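Local coordinates for glycerophosphoryl diester phosphodiesterase (Parabacteroides distasonis, PDB 3MZ2), which probably hydrolyses glycerophosphodiesters and is built as a TIM barrel, at residues L150-M154 with Q155-Y159; R253-R257 with Q258-I262. All blocks are in the same frame, centred on the assembly; numbering follows the deposited sequence.

Contact 1 (L150-M154 with Q155-Y159); sequences LITDM and QAEPY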
loop_
_atom_site.group_PDB
_atom_site.type_symbol
_atom_site.label_atom_id
_atom_site.label_comp_id
_atom_site.label_asym_id
_atom_site.label_seq_id
_atom_site.Cartn_x
_atom_site.Cartn_y
_atom_site.Cartn_z
ATOM N N LEU A 150 -9.121 -3.250 17.063
ATOM C CA LEU A 150 -10.471 -3.720 16.729
ATOM C C LEU A 150 -10.573 -5.226 16.933
ATOM O O LEU A 150 -11.504 -5.706 17.538
ATOM C CB LEU A 150 -10.840 -3.400 15.280
ATOM C CG LEU A 150 -12.278 -3.780 14.869
ATOM C CD1 LEU A 150 -13.322 -3.088 15.724
ATOM C CD2 LEU A 150 -12.485 -3.430 13.385
ATOM N N ILE A 151 -9.604 -5.978 16.398
ATOM C CA ILE A 151 -9.654 -7.453 16.521
ATOM C C ILE A 151 -9.535 -7.887 18.012
ATOM O O ILE A 151 -10.290 -8.755 18.501
ATOM C CB ILE A 151 -8.554 -8.129 15.697
ATOM C CG1 ILE A 151 -8.791 -7.833 14.218
ATOM C CG2 ILE A 151 -8.551 -9.641 15.911
ATOM C CD1 ILE A 151 -7.579 -8.240 13.283
ATOM N N THR A 152 -8.615 -7.249 18.750
ATOM C CA THR A 152 -8.390 -7.555 20.132
ATOM C C THR A 152 -9.608 -7.219 20.977
ATOM O O THR A 152 -10.062 -8.030 21.793
ATOM C CB THR A 152 -7.146 -6.876 20.698
ATOM O OG1 THR A 152 -6.033 -7.251 19.885
ATOM C CG2 THR A 152 -6.863 -7.316 22.178
ATOM N N ASP A 153 -10.139 -6.008 20.786
ATOM C CA ASP A 153 -11.285 -5.533 21.603
ATOM C C ASP A 153 -12.522 -6.422 21.393
ATOM O O ASP A 153 -13.318 -6.624 22.308
ATOM C CB ASP A 153 -11.698 -4.106 21.230
ATOM C CG ASP A 153 -10.665 -3.011 21.652
ATOM O OD1 ASP A 153 -9.636 -3.282 22.312
ATOM O OD2 ASP A 153 -10.923 -1.851 21.281
HETATM N N MSE A 154 -12.658 -6.970 20.188
HETATM C CA MSE A 154 -13.814 -7.776 19.763
HETATM C C MSE A 154 -13.614 -9.259 20.081
HETATM O O MSE A 154 -14.530 -10.073 19.851
HETATM C CB MSE A 154 -14.050 -7.652 18.244
HETATM C CG MSE A 154 -14.467 -6.267 17.783
HETATM SE SE MSE A 154 -15.013 -6.218 15.933
HETATM C CE MSE A 154 -16.669 -7.261 16.074
ATOM N N GLN A 155 -12.424 -9.610 20.580
ATOM C CA GLN A 155 -12.050 -11.018 20.844
ATOM C C GLN A 155 -12.261 -11.831 19.578
ATOM O O GLN A 155 -12.665 -12.974 19.650
ATOM C CB GLN A 155 -12.771 -11.583 22.083
ATOM C CG GLN A 155 -12.607 -10.663 23.310
ATOM C CD GLN A 155 -13.359 -11.133 24.570
ATOM O OE1 GLN A 155 -13.572 -10.356 25.488
ATOM N NE2 GLN A 155 -13.697 -12.379 24.626
ATOM N N ALA A 156 -11.863 -11.265 18.437
ATOM C CA ALA A 156 -12.105 -11.847 17.101
ATOM C C ALA A 156 -10.884 -12.576 16.553
ATOM O O ALA A 156 -10.848 -12.961 15.400
ATOM C CB ALA A 156 -12.566 -10.726 16.083
ATOM N N GLU A 157 -9.863 -12.764 17.382
ATOM C CA GLU A 157 -8.656 -13.491 16.917
ATOM C C GLU A 157 -8.881 -14.838 16.278
ATOM O O GLU A 157 -8.117 -15.199 15.357
ATOM C CB GLU A 157 -7.638 -13.664 18.020
ATOM C CG GLU A 157 -7.214 -12.348 18.747
ATOM C CD GLU A 157 -7.971 -12.081 20.046
ATOM O OE1 GLU A 157 -9.172 -12.440 20.158
ATOM O OE2 GLU A 157 -7.363 -11.487 20.977
ATOM N N PRO A 158 -9.884 -15.610 16.755
ATOM C CA PRO A 158 -10.089 -16.912 16.093
ATOM C C PRO A 158 -10.687 -16.885 14.693
ATOM O O PRO A 158 -10.802 -17.941 14.053
ATOM C CB PRO A 158 -11.074 -17.631 17.041
ATOM C CG PRO A 158 -10.885 -16.952 18.375
ATOM C CD PRO A 158 -10.578 -15.526 18.057
ATOM N N TYR A 159 -11.131 -15.722 14.217
ATOM C CA TYR A 159 -11.816 -15.651 12.934
ATOM C C TYR A 159 -11.486 -14.420 12.094
ATOM O O TYR A 159 -12.104 -14.212 11.053
ATOM C CB TYR A 159 -13.342 -15.830 13.052
ATOM C CG TYR A 159 -14.044 -14.892 13.993
ATOM C CD1 TYR A 159 -14.068 -15.140 15.383
ATOM C CD2 TYR A 159 -14.844 -13.830 13.503
ATOM C CE1 TYR A 159 -14.722 -14.280 16.241
ATOM C CE2 TYR A 159 -15.516 -12.995 14.364
ATOM C CZ TYR A 159 -15.439 -13.193 15.720
ATOM O OH TYR A 159 -16.129 -12.355 16.557
HETATM O O HOH W 1 -8.818 -10.255 22.843
#

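Contact 2 (R253-R257 with Q258-I262); sequences RMIIR and QGVDI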
loop_
_atom_site.group_PDB
_atom_site.type_symbol
_atom_site.label_atom_id
_atom_site.label_comp_id
_atom_site.label_asym_id
_atom_site.label_seq_id
_atom_site.Cartn_x
_atom_site.Cartn_y
_atom_site.Cartn_z
ATOM N N ARG A 253 -6.709 -27.498 -10.729
ATOM C CA ARG A 253 -6.223 -28.851 -10.407
ATOM C C ARG A 253 -4.711 -28.995 -10.436
ATOM O O ARG A 253 -4.134 -29.617 -9.553
ATOM C CB ARG A 253 -6.931 -29.901 -11.308
ATOM C CG ARG A 253 -8.387 -30.134 -10.944
ATOM C CD ARG A 253 -8.964 -31.254 -11.767
ATOM N NE ARG A 253 -9.058 -30.975 -13.203
ATOM C CZ ARG A 253 -10.113 -30.412 -13.810
ATOM N NH1 ARG A 253 -11.218 -30.050 -13.098
ATOM N NH2 ARG A 253 -10.071 -30.222 -15.129
HETATM N N MSE A 254 -4.052 -28.395 -11.424
HETATM C CA MSE A 254 -2.591 -28.472 -11.530
HETATM C C MSE A 254 -1.944 -27.872 -10.269
HETATM O O MSE A 254 -1.000 -28.434 -9.714
HETATM C CB MSE A 254 -2.129 -27.763 -12.802
HETATM C CG MSE A 254 -0.659 -27.681 -12.951
HETATM SE SE MSE A 254 -0.156 -27.552 -14.859
HETATM C CE MSE A 254 -1.172 -25.914 -15.370
ATOM N N ILE A 255 -2.506 -26.766 -9.764
ATOM C CA ILE A 255 -1.973 -26.134 -8.566
ATOM C C ILE A 255 -2.018 -27.100 -7.389
ATOM O O ILE A 255 -1.021 -27.257 -6.677
ATOM C CB ILE A 255 -2.668 -24.819 -8.214
ATOM C CG1 ILE A 255 -2.316 -23.773 -9.282
ATOM C CG2 ILE A 255 -2.243 -24.366 -6.817
ATOM C CD1 ILE A 255 -3.305 -22.606 -9.392
ATOM N N ILE A 256 -3.146 -27.792 -7.203
ATOM C CA ILE A 256 -3.266 -28.751 -6.109
ATOM C C ILE A 256 -2.283 -29.953 -6.331
ATOM O O ILE A 256 -1.586 -30.400 -5.411
ATOM C CB ILE A 256 -4.734 -29.212 -5.915
ATOM C CG1 ILE A 256 -5.642 -28.011 -5.550
ATOM C CG2 ILE A 256 -4.848 -30.290 -4.842
ATOM C CD1 ILE A 256 -5.155 -27.175 -4.332
ATOM N N ARG A 257 -2.169 -30.401 -7.571
ATOM C CA ARG A 257 -1.303 -31.541 -7.881
ATOM C C ARG A 257 0.175 -31.210 -7.586
ATOM O O ARG A 257 0.968 -32.143 -7.302
ATOM C CB ARG A 257 -1.461 -31.952 -9.348
ATOM C CG ARG A 257 -2.767 -32.630 -9.712
ATOM C CD ARG A 257 -2.662 -33.163 -11.164
ATOM N NE ARG A 257 -3.977 -33.567 -11.689
ATOM C CZ ARG A 257 -4.690 -32.917 -12.628
ATOM N NH1 ARG A 257 -4.235 -31.804 -13.225
ATOM N NH2 ARG A 257 -5.882 -33.400 -12.984
ATOM N N GLN A 258 0.526 -29.921 -7.662
ATOM C CA GLN A 258 1.889 -29.446 -7.382
ATOM C C GLN A 258 2.201 -29.342 -5.880
ATOM O O GLN A 258 3.349 -29.043 -5.484
ATOM C CB GLN A 258 2.160 -28.081 -8.033
ATOM C CG GLN A 258 2.124 -28.001 -9.569
ATOM C CD GLN A 258 3.173 -28.862 -10.248
ATOM O OE1 GLN A 258 3.622 -29.869 -9.694
ATOM N NE2 GLN A 258 3.553 -28.483 -11.471
ATOM N N GLY A 259 1.202 -29.560 -5.034
ATOM C CA GLY A 259 1.406 -29.650 -3.560
ATOM C C GLY A 259 0.952 -28.423 -2.787
ATOM O O GLY A 259 1.113 -28.350 -1.552
ATOM N N VAL A 260 0.400 -27.461 -3.512
ATOM C CA VAL A 260 -0.122 -26.219 -2.910
ATOM C C VAL A 260 -1.398 -26.546 -2.114
ATOM O O VAL A 260 -2.216 -27.438 -2.482
ATOM C CB VAL A 260 -0.390 -25.180 -3.987
ATOM C CG1 VAL A 260 -1.188 -23.992 -3.417
ATOM C CG2 VAL A 260 0.943 -24.685 -4.630
ATOM N N ASP A 261 -1.546 -25.865 -0.976
ATOM C CA ASP A 261 -2.564 -26.199 0.048
ATOM C C ASP A 261 -3.828 -25.390 -0.105
ATOM O O ASP A 261 -4.945 -25.876 0.216
ATOM C CB ASP A 261 -1.964 -26.036 1.450
ATOM C CG ASP A 261 -0.640 -26.791 1.591
ATOM O OD1 ASP A 261 -0.663 -28.025 1.372
ATOM O OD2 ASP A 261 0.399 -26.118 1.764
ATOM N N ILE A 262 -3.662 -24.135 -0.531
ATOM C CA ILE A 262 -4.761 -23.186 -0.547
ATOM C C ILE A 262 -4.720 -22.438 -1.882
ATOM O O ILE A 262 -3.664 -22.039 -2.333
ATOM C CB ILE A 262 -4.662 -22.153 0.644
ATOM C CG1 ILE A 262 -4.365 -22.858 1.998
ATOM C CG2 ILE A 262 -5.924 -21.307 0.689
ATOM C CD1 ILE A 262 -4.056 -21.932 3.176
#

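Contact 1 (L150-M154 with Q155-Y159)
Glu157 folds its side chain back over Ile151 and Thr152 at the end of a helix. Its CB stays clear of Ile151. CG is the first atom to touch, 4.1 Å from Ile151 CG2. The chain then bends (chi2 96°), which turns the carboxylate toward the helix end. OE1 comes no closer to the helix than 4.2 Å from Ile151 O. OE2 lies beside Thr152 and accepts two hydrogen bonds, one from a water and one from Asn177 ND2. The water donates to Glu157 OE2 (2.7 Å) and to Thr152 O (2.8 Å), so it bridges the two. Asn177 ND2 also bonds Thr152 OG1, which is bonded in addition to Ala148 O.

The backbone forms a Schellman motif. Gln155 leaves the helix with a positive phi of 54°. Ala156 N donates almost straight to Ile151 O at 3.0 Å. Gln155 N reaches Thr152 O at 3.1 Å, from above the carbonyl plane. Ile151 CG2 points back at the turn and lies 3.7 Å from Glu157 N, a buried amide with no partner in the model. Ala156 CB touches both this methyl and CB of Met154, a selenomethionine, 4.0 Å from the latter.

The motif ends helix 144-153 and leads into strand 160-164 of the barrel. Ile151 packs inward on Val160 and Ile162 of that strand. Met154 and Tyr159 lean on Ile126 of helix 122-129. Glu157 and Pro158 meet Val17 of helix 17-23.

Contact 2 (R253-R257 with Q258-I262)
Gln258, with its flat amide, touches Met254 through the aliphatic part of its side chain: Gln258 CG is 3.2 Å from Met254 O, in one of two conformers. The flat guanidinium of Arg257 sits well away from that point. Its extended chain runs back along the helix, and Arg253 CB lies 3.6 Å above one face of the Arg257 guanidinium, offset toward the rim.

Gln258 N donates to Met254 O and weakly to Ile255 O. Gly259 then turns the chain with a positive phi of 105°, at which a CB would press on the preceding carbonyl oxygen. Gly259 N bonds Ile256 O at 2.9 Å, from above the carbonyl plane. Val260 N closes a weak, long bond to Ile255 O, completing a Schellman motif.

Val260 CB packs tightly on Ile255 CG2 at 3.5 Å. With chi1 of Ile255 at -68°, CG1 lies beside the backbone N and CG2 is left anti to it, facing the turn.

The turn joins helix 245-257 to strand 262-265. Ile255 and Val260 both cover Ile233 of strand 231-234, and Val260 also reaches Ile221 of helix 215-226.

Both contacts are local turns that take a barrel helix into the next strand. Following the chain, contact 1 comes first and passes from helix 144-153 to strand 160-164. It is complete long before contact 2 passes from helix 245-257 to strand 262-265, so the two neither nest nor cross. Their centres are 31 Å apart, on opposite sides of the chain's centre, and they do not touch. Strand 160-164 lies between strands 135-137 and 182-185. Strand 262-265 pairs with 231-234 and with the early strand 33-36, which closes the parallel barrel. The same Schellman ending thus recurs at two distant helix-to-strand connections of one TIM barrel.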